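Local coordinates for peptidase S9 prolyl oligopeptidase catalytic domain-containing protein (Pyrococcus horikoshii, PDB 4HXF) that probably hydrolyses peptides as a self-compartmentalizing hexameric serine protease of the acylaminoacyl peptidase type, at residues P138-N143 with R548-Q553; T433-F438 with R523-L528; I465-Y470 with S492-S497. One frame throughout, in Å; residues are numbered along the deposited sequence.

Interaction 1 of 3, residues P138-N143 with R548-Q553; sequences PAWFDN and RCPLDQ. With Y3A (N-[(benzyloxy)carbonyl]glycyl-N-[(2S,3R)-4-chloro-3-hydroxy-1-phenylbutan-2-yl]glycinamide), chain B.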
loop_
_atom_site.group_PDB
_atom_site.type_symbol
_atom_site.label_atom_id
_atom_site.label_comp_id
_atom_site.label_asym_id
_atom_site.label_seq_id
_atom_site.Cartn_x
_atom_site.Cartn_y
_atom_site.Cartn_z
ATOM N N PRO A 138 -5.201 -40.159 -9.960
ATOM C CA PRO A 138 -3.795 -39.880 -9.752
ATOM C C PRO A 138 -3.672 -38.720 -8.779
ATOM O O PRO A 138 -4.704 -38.118 -8.354
ATOM C CB PRO A 138 -3.371 -39.519 -11.184
ATOM C CG PRO A 138 -4.466 -38.733 -11.723
ATOM C CD PRO A 138 -5.708 -39.447 -11.158
ATOM N N ALA A 139 -2.464 -38.355 -8.349
ATOM C CA ALA A 139 -2.294 -37.237 -7.433
ATOM C C ALA A 139 -2.287 -35.868 -8.056
ATOM O O ALA A 139 -2.378 -34.835 -7.398
ATOM C CB ALA A 139 -0.967 -37.443 -6.684
ATOM N N TRP A 140 -2.190 -35.847 -9.379
ATOM C CA TRP A 140 -2.133 -34.593 -10.162
ATOM C C TRP A 140 -2.625 -34.774 -11.561
ATOM O O TRP A 140 -2.834 -35.908 -12.036
ATOM C CB TRP A 140 -0.680 -34.056 -10.085
ATOM C CG TRP A 140 0.419 -34.939 -10.705
ATOM C CD1 TRP A 140 0.297 -36.068 -11.424
ATOM C CD2 TRP A 140 1.829 -34.659 -10.536
ATOM N NE1 TRP A 140 1.582 -36.592 -11.742
ATOM C CE2 TRP A 140 2.564 -35.720 -11.234
ATOM C CE3 TRP A 140 2.544 -33.638 -9.897
ATOM C CZ2 TRP A 140 3.970 -35.718 -11.278
ATOM C CZ3 TRP A 140 3.920 -33.669 -9.919
ATOM C CH2 TRP A 140 4.604 -34.671 -10.623
ATOM N N PHE A 141 -2.950 -33.681 -12.222
ATOM C CA PHE A 141 -3.390 -33.730 -13.592
ATOM C C PHE A 141 -2.901 -32.515 -14.326
ATOM O O PHE A 141 -2.986 -31.418 -13.848
ATOM C CB PHE A 141 -4.904 -33.903 -13.728
ATOM C CG PHE A 141 -5.333 -34.574 -15.016
ATOM C CD1 PHE A 141 -5.468 -35.917 -15.057
ATOM C CD2 PHE A 141 -5.600 -33.863 -16.201
ATOM C CE1 PHE A 141 -5.754 -36.608 -16.195
ATOM C CE2 PHE A 141 -5.945 -34.528 -17.356
ATOM C CZ PHE A 141 -6.069 -35.871 -17.354
ATOM N N ASP A 142 -2.424 -32.741 -15.535
ATOM C CA ASP A 142 -1.920 -31.631 -16.357
ATOM C C ASP A 142 -2.941 -30.531 -16.513
ATOM O O ASP A 142 -4.090 -30.800 -16.845
ATOM C CB ASP A 142 -1.506 -32.173 -17.758
ATOM C CG ASP A 142 -0.747 -31.116 -18.561
ATOM O OD1 ASP A 142 0.353 -30.806 -18.112
ATOM O OD2 ASP A 142 -1.411 -30.533 -19.456
ATOM N N ASN A 143 -2.489 -29.304 -16.319
ATOM C CA ASN A 143 -3.328 -28.108 -16.506
ATOM C C ASN A 143 -4.425 -27.978 -15.434
ATOM O O ASN A 143 -5.292 -27.104 -15.531
ATOM C CB ASN A 143 -3.994 -28.026 -17.860
ATOM C CG ASN A 143 -4.205 -26.538 -18.303
ATOM O OD1 ASN A 143 -3.445 -25.644 -17.927
ATOM N ND2 ASN A 143 -5.253 -26.318 -19.028
ATOM N N ARG A 548 1.643 -34.360 -17.527
ATOM C CA ARG A 548 1.450 -35.354 -18.563
ATOM C C ARG A 548 2.718 -36.104 -18.921
ATOM O O ARG A 548 2.709 -37.300 -19.020
ATOM C CB ARG A 548 0.895 -34.681 -19.821
ATOM C CG ARG A 548 0.582 -35.587 -21.016
ATOM C CD ARG A 548 -0.388 -36.784 -20.738
ATOM N NE ARG A 548 -1.467 -36.353 -19.900
ATOM C CZ ARG A 548 -2.503 -35.635 -20.310
ATOM N NH1 ARG A 548 -3.363 -35.109 -19.420
ATOM N NH2 ARG A 548 -2.693 -35.484 -21.632
ATOM N N CYS A 549 3.807 -35.317 -19.020
ATOM C CA CYS A 549 5.163 -35.802 -19.159
ATOM C C CYS A 549 5.959 -35.038 -18.098
ATOM O O CYS A 549 6.479 -33.923 -18.355
ATOM C CB CYS A 549 5.759 -35.583 -20.526
ATOM S SG CYS A 549 4.842 -36.463 -21.852
ATOM N N PRO A 550 6.091 -35.657 -16.941
ATOM C CA PRO A 550 6.797 -34.935 -15.896
ATOM C C PRO A 550 8.272 -34.714 -16.188
ATOM O O PRO A 550 8.855 -35.244 -17.105
ATOM C CB PRO A 550 6.591 -35.802 -14.642
ATOM C CG PRO A 550 5.350 -36.621 -14.927
ATOM C CD PRO A 550 5.403 -36.876 -16.397
ATOM N N LEU A 551 8.813 -33.802 -15.367
ATOM C CA LEU A 551 10.225 -33.295 -15.520
ATOM C C LEU A 551 11.279 -34.350 -15.716
ATOM O O LEU A 551 12.232 -34.134 -16.458
ATOM C CB LEU A 551 10.530 -32.380 -14.373
ATOM C CG LEU A 551 11.963 -31.720 -14.486
ATOM C CD1 LEU A 551 12.151 -30.806 -15.719
ATOM C CD2 LEU A 551 12.245 -30.957 -13.126
ATOM N N ASP A 552 11.167 -35.471 -14.999
ATOM C CA ASP A 552 12.114 -36.562 -15.053
ATOM C C ASP A 552 12.374 -36.981 -16.505
ATOM O O ASP A 552 13.483 -37.338 -16.897
ATOM C CB ASP A 552 11.724 -37.766 -14.187
ATOM C CG ASP A 552 10.484 -38.451 -14.678
ATOM O OD1 ASP A 552 10.564 -39.672 -14.841
ATOM O OD2 ASP A 552 9.441 -37.745 -14.876
ATOM N N GLN A 553 11.338 -36.888 -17.313
ATOM C CA GLN A 553 11.470 -37.363 -18.693
ATOM C C GLN A 553 12.535 -36.594 -19.474
ATOM O O GLN A 553 13.215 -37.171 -20.307
ATOM C CB GLN A 553 10.158 -37.275 -19.473
ATOM C CG GLN A 553 9.027 -38.180 -18.972
ATOM C CD GLN A 553 9.447 -39.656 -18.973
ATOM O OE1 GLN A 553 10.347 -40.015 -19.764
ATOM N NE2 GLN A 553 8.854 -40.507 -18.083
HETATM N N3 Y3A B . -3.419 -37.277 -25.098
HETATM C CA3 Y3A B . -2.242 -38.165 -25.152
HETATM C C3 Y3A B . -1.103 -37.358 -24.522
HETATM O O3 Y3A B . -1.193 -36.403 -23.777
HETATM C C4 Y3A B . 1.685 -35.743 -25.611
HETATM O O4 Y3A B . 1.772 -36.260 -26.888
HETATM C CA4 Y3A B . 1.438 -36.897 -24.656
HETATM N N4 Y3A B . 0.265 -37.629 -25.202
HETATM C CB4 Y3A B . 2.506 -38.031 -24.670
HETATM C CG4 Y3A B . 2.208 -39.151 -23.729
HETATM C CD1 Y3A B . 2.147 -39.033 -22.332
HETATM C CD2 Y3A B . 2.046 -40.430 -24.243
HETATM C CE1 Y3A B . 1.894 -40.099 -21.490
HETATM C CE2 Y3A B . 1.783 -41.511 -23.414
HETATM C CZ4 Y3A B . 1.682 -41.342 -22.069
HETATM C C15 Y3A B . 0.899 -34.416 -25.296
#
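D142 and R548 bring the two backbones nearest, their CA atoms 5.5 Å apart, where the loop after strand 140-141 passes the loop before helix 552-563. No hydrogen bond joins the segments. The R548 chain bends at chi2 and chi3, which folds the guanidinium back alongside the F141 ring. NH1 of R548 lies 3.4 Å from CE2 of F141, and the two planes are 62° apart. The D142 side chain crosses R548 at about a right angle, with CB of D142 3.9 Å from NH1 of R548. Its carboxylate does not pair with the guanidinium: OD1 of D142 accepts from the backbone N of H578 and Y547. The charge of R548 is met at NE by D502. At the far end of the contact, CZ2 of W140 rests 4.0 Å from CG of P550, while NE1 of W140 hydrogen-bonds to the carbonyl O of F500. NH2 of R548 then reaches the inhibitor Y3A and donates to its O3 in the guanidinium plane (2.8 Å, 164°). The contact thus joins a loop excursion from a propeller blade, between strands 117-124 and 151-158, to an inhibitor-binding arginine in the active-site pocket of the alpha/beta-hydrolase domain.

Interaction 2 of 3, residues T433-F438 with R523-L528; sequences TGLEDF and RKLSPL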
loop_
_atom_site.group_PDB
_atom_site.type_symbol
_atom_site.label_atom_id
_atom_site.label_comp_id
_atom_site.label_asym_id
_atom_site.label_seq_id
_atom_site.Cartn_x
_atom_site.Cartn_y
_atom_site.Cartn_z
ATOM N N THR A 433 5.670 -48.514 -30.082
ATOM C CA THR A 433 6.274 -47.136 -30.151
ATOM C C THR A 433 7.781 -47.151 -30.504
ATOM O O THR A 433 8.513 -47.906 -29.915
ATOM C CB THR A 433 6.155 -46.440 -28.815
ATOM O OG1 THR A 433 6.771 -47.181 -27.747
ATOM C CG2 THR A 433 4.676 -46.125 -28.438
ATOM N N GLY A 434 8.150 -46.393 -31.512
ATOM C CA GLY A 434 9.583 -46.335 -31.932
ATOM C C GLY A 434 9.927 -47.378 -32.972
ATOM O O GLY A 434 11.027 -47.418 -33.504
ATOM N N LEU A 435 8.964 -48.251 -33.327
ATOM C CA LEU A 435 9.230 -49.335 -34.260
ATOM C C LEU A 435 8.728 -48.936 -35.637
ATOM O O LEU A 435 9.367 -48.126 -36.282
ATOM C CB LEU A 435 8.653 -50.688 -33.730
ATOM C CG LEU A 435 9.141 -51.116 -32.330
ATOM C CD1 LEU A 435 8.564 -52.457 -31.907
ATOM C CD2 LEU A 435 10.705 -51.113 -32.317
ATOM N N GLU A 436 7.597 -49.446 -36.079
ATOM C CA GLU A 436 7.127 -49.082 -37.452
ATOM C C GLU A 436 6.848 -47.581 -37.596
ATOM O O GLU A 436 7.074 -46.999 -38.664
ATOM C CB GLU A 436 5.899 -49.888 -37.840
ATOM C CG GLU A 436 6.092 -51.367 -38.074
ATOM C CD GLU A 436 6.215 -52.155 -36.772
ATOM O OE1 GLU A 436 5.712 -51.804 -35.666
ATOM O OE2 GLU A 436 6.856 -53.207 -36.829
ATOM N N ASP A 437 6.330 -46.897 -36.565
ATOM C CA ASP A 437 6.064 -45.472 -36.695
ATOM C C ASP A 437 7.300 -44.649 -36.998
ATOM O O ASP A 437 7.287 -43.726 -37.810
ATOM C CB ASP A 437 5.194 -44.877 -35.583
ATOM C CG ASP A 437 5.846 -44.865 -34.155
ATOM O OD1 ASP A 437 6.858 -45.545 -33.931
ATOM O OD2 ASP A 437 5.262 -44.201 -33.274
ATOM N N PHE A 438 8.418 -44.970 -36.343
ATOM C CA PHE A 438 9.663 -44.346 -36.643
ATOM C C PHE A 438 10.148 -44.640 -38.040
ATOM O O PHE A 438 10.603 -43.766 -38.730
ATOM C CB PHE A 438 10.717 -44.784 -35.632
ATOM C CG PHE A 438 12.110 -44.171 -35.872
ATOM C CD1 PHE A 438 12.255 -42.792 -35.989
ATOM C CD2 PHE A 438 13.212 -44.962 -35.942
ATOM C CE1 PHE A 438 13.538 -42.217 -36.213
ATOM C CE2 PHE A 438 14.461 -44.432 -36.157
ATOM C CZ PHE A 438 14.618 -43.077 -36.291
ATOM N N ARG A 523 11.828 -50.856 -21.134
ATOM C CA ARG A 523 13.225 -50.476 -21.353
ATOM C C ARG A 523 13.576 -50.501 -22.830
ATOM O O ARG A 523 14.223 -49.565 -23.331
ATOM C CB ARG A 523 14.139 -51.489 -20.632
ATOM C CG ARG A 523 14.209 -51.252 -19.099
ATOM C CD ARG A 523 14.864 -52.500 -18.458
ATOM N NE ARG A 523 16.222 -52.645 -19.037
ATOM C CZ ARG A 523 17.353 -52.208 -18.445
ATOM N NH1 ARG A 523 17.351 -51.685 -17.172
ATOM N NH2 ARG A 523 18.509 -52.348 -19.112
ATOM N N LYS A 524 13.135 -51.527 -23.562
ATOM C CA LYS A 524 13.478 -51.686 -24.942
ATOM C C LYS A 524 13.061 -50.503 -25.843
ATOM O O LYS A 524 13.781 -50.194 -26.810
ATOM C CB LYS A 524 12.879 -52.989 -25.582
ATOM C CG LYS A 524 13.077 -53.139 -27.069
ATOM C CD LYS A 524 12.375 -54.378 -27.727
ATOM C CE LYS A 524 12.273 -54.215 -29.276
ATOM N NZ LYS A 524 11.375 -55.224 -29.963
ATOM N N LEU A 525 11.914 -49.919 -25.570
ATOM C CA LEU A 525 11.456 -48.831 -26.372
ATOM C C LEU A 525 11.677 -47.428 -25.756
ATOM O O LEU A 525 11.049 -46.445 -26.165
ATOM C CB LEU A 525 9.987 -49.002 -26.693
ATOM C CG LEU A 525 9.736 -50.369 -27.323
ATOM C CD1 LEU A 525 8.174 -50.539 -27.441
ATOM C CD2 LEU A 525 10.505 -50.561 -28.648
ATOM N N SER A 526 12.606 -47.337 -24.774
ATOM C CA SER A 526 12.872 -46.090 -24.100
ATOM C C SER A 526 14.213 -45.503 -24.516
ATOM O O SER A 526 15.246 -46.167 -24.333
ATOM C CB SER A 526 12.894 -46.329 -22.562
ATOM O OG SER A 526 11.541 -46.532 -22.043
ATOM N N PRO A 527 14.222 -44.268 -24.997
ATOM C CA PRO A 527 15.501 -43.595 -25.407
ATOM C C PRO A 527 16.609 -43.584 -24.324
ATOM O O PRO A 527 17.764 -43.689 -24.712
ATOM C CB PRO A 527 15.076 -42.174 -25.769
ATOM C CG PRO A 527 13.628 -42.355 -26.199
ATOM C CD PRO A 527 13.067 -43.474 -25.410
ATOM N N LEU A 528 16.210 -43.475 -23.063
ATOM C CA LEU A 528 17.181 -43.386 -21.980
ATOM C C LEU A 528 18.239 -44.460 -22.066
ATOM O O LEU A 528 19.441 -44.194 -21.863
ATOM C CB LEU A 528 16.488 -43.409 -20.594
ATOM C CG LEU A 528 17.410 -43.072 -19.422
ATOM C CD1 LEU A 528 17.718 -41.609 -19.481
ATOM C CD2 LEU A 528 16.653 -43.383 -18.078
#
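This is a small apolar contact between two loop ends in the alpha/beta-hydrolase domain: the lead-in to helix 436-451 meets the residue that follows helix 521-524. L525 carries it. Its CD2 touches CD2 of L435 at 3.7 Å, and the two side chains cross at about a right angle. The other methyl, CD1, lies 3.7 Å from OG1 of T433. Both methyls also sit against the T433 carbonyl, with CD2 of L525 3.6 Å from O of T433. The L525 CG stands opposite the carbonyl carbon (chi1 -54°), which sends the branch across to T433 and L435. With an alanine here, the CD2 methyl of L435 would probably lose its apolar mate, and a gap would open beside the T433 carbonyl. L435 is the N-cap residue of helix 436-451, but the turn before the helix is tied by D437: N of G434 donates to the syn lone pair of OD1 of D437 at 2.9 Å. G434 has phi 90°, where a side chain would press on the preceding carbonyl oxygen. The extended K524, exposed to solvent, adds a looser touch, its NZ 4.4 Å from CD1 of L435.

Interaction 3 of 3, residues I465-Y470 with S492-S497; sequences ISYGGY and SYWLTS. With Y3A (N-[(benzyloxy)carbonyl]glycyl-N-[(2S,3R)-4-chloro-3-hydroxy-1-phenylbutan-2-yl]glycinamide), chain B.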
loop_
_atom_site.group_PDB
_atom_site.type_symbol
_atom_site.label_atom_id
_atom_site.label_comp_id
_atom_site.label_asym_id
_atom_site.label_seq_id
_atom_site.Cartn_x
_atom_site.Cartn_y
_atom_site.Cartn_z
ATOM N N ILE A 465 7.178 -32.179 -29.730
ATOM C CA ILE A 465 6.694 -32.047 -28.370
ATOM C C ILE A 465 5.915 -33.297 -27.963
ATOM O O ILE A 465 5.163 -33.896 -28.774
ATOM C CB ILE A 465 5.735 -30.837 -28.252
ATOM C CG1 ILE A 465 6.384 -29.542 -28.756
ATOM C CG2 ILE A 465 5.147 -30.641 -26.857
ATOM C CD1 ILE A 465 5.402 -28.390 -29.063
ATOM N N SER A 466 6.031 -33.726 -26.704
ATOM C CA SER A 466 5.272 -34.861 -26.139
ATOM C C SER A 466 5.690 -36.139 -26.817
ATOM O O SER A 466 6.875 -36.470 -26.777
ATOM C CB SER A 466 3.758 -34.548 -26.223
ATOM O OG SER A 466 3.145 -35.506 -25.381
ATOM N N TYR A 467 4.775 -36.855 -27.487
ATOM C CA TYR A 467 5.180 -38.055 -28.229
ATOM C C TYR A 467 6.240 -37.666 -29.311
ATOM O O TYR A 467 7.105 -38.492 -29.683
ATOM C CB TYR A 467 3.953 -38.795 -28.791
ATOM C CG TYR A 467 4.342 -40.145 -29.363
ATOM C CD1 TYR A 467 4.665 -41.205 -28.491
ATOM C CD2 TYR A 467 4.520 -40.354 -30.713
ATOM C CE1 TYR A 467 5.042 -42.445 -28.981
ATOM C CE2 TYR A 467 4.893 -41.564 -31.225
ATOM C CZ TYR A 467 5.187 -42.638 -30.378
ATOM O OH TYR A 467 5.619 -43.887 -30.834
ATOM N N GLY A 468 6.172 -36.391 -29.799
ATOM C CA GLY A 468 7.093 -35.916 -30.787
ATOM C C GLY A 468 8.492 -35.708 -30.166
ATOM O O GLY A 468 9.502 -35.796 -30.862
ATOM N N GLY A 469 8.481 -35.381 -28.888
ATOM C CA GLY A 469 9.729 -35.267 -28.077
ATOM C C GLY A 469 10.335 -36.634 -27.815
ATOM O O GLY A 469 11.552 -36.886 -28.030
ATOM N N TYR A 470 9.512 -37.625 -27.416
ATOM C CA TYR A 470 9.934 -39.023 -27.387
ATOM C C TYR A 470 10.616 -39.356 -28.694
ATOM O O TYR A 470 11.635 -40.036 -28.781
ATOM C CB TYR A 470 8.656 -39.930 -27.205
ATOM C CG TYR A 470 8.957 -41.384 -27.524
ATOM C CD1 TYR A 470 9.670 -42.152 -26.695
ATOM C CD2 TYR A 470 8.491 -41.962 -28.677
ATOM C CE1 TYR A 470 9.926 -43.465 -26.995
ATOM C CE2 TYR A 470 8.692 -43.261 -29.011
ATOM C CZ TYR A 470 9.429 -44.060 -28.111
ATOM O OH TYR A 470 9.715 -45.409 -28.447
ATOM N N SER A 492 11.562 -40.046 -22.288
ATOM C CA SER A 492 12.801 -40.812 -22.324
ATOM C C SER A 492 12.695 -42.206 -21.664
ATOM O O SER A 492 13.507 -43.051 -22.054
ATOM C CB SER A 492 14.060 -40.096 -21.780
ATOM O OG SER A 492 13.967 -39.807 -20.408
ATOM N N TYR A 493 11.794 -42.376 -20.702
ATOM C CA TYR A 493 11.629 -43.635 -20.048
ATOM C C TYR A 493 10.220 -43.986 -19.751
ATOM O O TYR A 493 9.559 -43.335 -18.900
ATOM C CB TYR A 493 12.490 -43.673 -18.747
ATOM C CG TYR A 493 12.592 -44.971 -17.983
ATOM C CD1 TYR A 493 12.280 -46.224 -18.607
ATOM C CD2 TYR A 493 13.089 -45.051 -16.716
ATOM C CE1 TYR A 493 12.394 -47.418 -17.949
ATOM C CE2 TYR A 493 13.211 -46.232 -16.055
ATOM C CZ TYR A 493 12.847 -47.447 -16.646
ATOM O OH TYR A 493 13.028 -48.611 -16.015
ATOM N N TRP A 494 9.682 -45.012 -20.448
ATOM C CA TRP A 494 8.291 -45.340 -20.236
ATOM C C TRP A 494 7.923 -45.763 -18.827
ATOM O O TRP A 494 6.748 -45.551 -18.401
ATOM C CB TRP A 494 7.802 -46.391 -21.252
ATOM C CG TRP A 494 7.838 -45.850 -22.647
ATOM C CD1 TRP A 494 8.673 -46.225 -23.679
ATOM C CD2 TRP A 494 6.928 -44.866 -23.186
ATOM N NE1 TRP A 494 8.338 -45.502 -24.822
ATOM C CE2 TRP A 494 7.342 -44.635 -24.540
ATOM C CE3 TRP A 494 5.903 -44.130 -22.660
ATOM C CZ2 TRP A 494 6.669 -43.766 -25.395
ATOM C CZ3 TRP A 494 5.227 -43.261 -23.515
ATOM C CH2 TRP A 494 5.638 -43.067 -24.841
ATOM N N LEU A 495 8.799 -46.385 -18.064
ATOM C CA LEU A 495 8.359 -46.896 -16.793
ATOM C C LEU A 495 8.002 -45.755 -15.855
ATOM O O LEU A 495 6.993 -45.811 -15.134
ATOM C CB LEU A 495 9.404 -47.776 -16.083
ATOM C CG LEU A 495 8.892 -48.530 -14.873
ATOM C CD1 LEU A 495 7.762 -49.506 -15.156
ATOM C CD2 LEU A 495 9.948 -49.339 -14.164
ATOM N N THR A 496 8.779 -44.645 -15.869
ATOM C CA THR A 496 8.400 -43.492 -15.061
ATOM C C THR A 496 7.181 -42.757 -15.580
ATOM O O THR A 496 6.476 -42.063 -14.847
ATOM C CB THR A 496 9.585 -42.545 -14.789
ATOM O OG1 THR A 496 9.987 -41.975 -16.025
ATOM C CG2 THR A 496 10.714 -43.349 -14.116
ATOM N N SER A 497 6.938 -42.799 -16.915
ATOM C CA SER A 497 5.691 -42.293 -17.412
ATOM C C SER A 497 4.519 -43.054 -16.782
ATOM O O SER A 497 3.556 -42.481 -16.275
ATOM C CB SER A 497 5.683 -42.408 -18.950
ATOM O OG SER A 497 4.366 -42.051 -19.489
HETATM N N3 Y3A B . -3.419 -37.277 -25.098
HETATM C CA3 Y3A B . -2.242 -38.165 -25.152
HETATM C C3 Y3A B . -1.103 -37.358 -24.522
HETATM O O3 Y3A B . -1.193 -36.403 -23.777
HETATM C C4 Y3A B . 1.685 -35.743 -25.611
HETATM O O4 Y3A B . 1.772 -36.260 -26.888
HETATM C CA4 Y3A B . 1.438 -36.897 -24.656
HETATM N N4 Y3A B . 0.265 -37.629 -25.202
HETATM C CB4 Y3A B . 2.506 -38.031 -24.670
HETATM C CG4 Y3A B . 2.208 -39.151 -23.729
HETATM C CD1 Y3A B . 2.147 -39.033 -22.332
HETATM C CD2 Y3A B . 2.046 -40.430 -24.243
HETATM C CE1 Y3A B . 1.894 -40.099 -21.490
HETATM C CE2 Y3A B . 1.783 -41.511 -23.414
HETATM C CZ4 Y3A B . 1.682 -41.342 -22.069
HETATM C C15 Y3A B . 0.899 -34.416 -25.296
#
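The contact lines the active-site pocket, where the sharp turn into helix 467-478 faces the start of helix 494-500. Here the aromatic side chains of Y467, Y470 and W494 pack together beside the bound inhibitor. CZ2 of W494 stands over the centre of one face of the Y470 ring, 3.6 Å above its plane. The ring of Y470 and the six-membered ring of W494 are inclined by 55°, neither stacked nor perpendicular. The indole nitrogen is close as well, with NE1 of W494 3.4 Å from CE1 of Y470. That is contact with ring carbon; NE1 has a weak hydrogen bond to the carbonyl of L525, which also accepts from OH of Y470. One backbone oxygen therefore ties both side chains. Y467 meets W494 edge on: CE1 of Y467 is 4.2 Å from CZ2 of W494, each near the plane of the other ring. The OH of Y467 is hydrogen-bonded to OD2 of D437. Y467 CG lies trans to its backbone N, and this carries the ring over to the indole.

The same two segments hold the inhibitor Y3A. OG of S466 is covalently bound to its C4 (1.5 Å). N of Y467 donates to O4 of Y3A at 3.1 Å (162°), as an oxyanion-hole amide would. G387 N also hydrogen-bonds to the inhibitor. The phenyl group of Y3A points at W494, its CE2 3.9 Å from CZ3 of W494 and near the indole plane. S497 also borders this phenyl, and its OG is hydrogen-bonded to OD1 of D508. S466, between G464 and G468, has a positive phi of 66°, the strained backbone consistent with the nucleophile elbow of alpha/beta hydrolases, and H578 and D546 probably complete the catalytic triad.

Overall arrangement
Interactions 1 and 3 are buried and share the inhibitor: one supplies the arginine that grips its carbonyl, the other the serine bound to it and W494 beside its phenyl group. They also touch directly, through D552 with T496 and Q553 with S492. Interaction 2 is only partly buried and lies about 21 Å from interaction 1, centre to centre, but about 10 Å from interaction 3. D437 and L525 link it to Y467 and Y470 of interaction 3. Both lie wholly in the hydrolase domain, while interaction 1 brings in a segment from the propeller side. Interaction 2 is mostly leucine methyls, interaction 3 aromatic rings, interaction 1 a charged group. All three come near a second subunit.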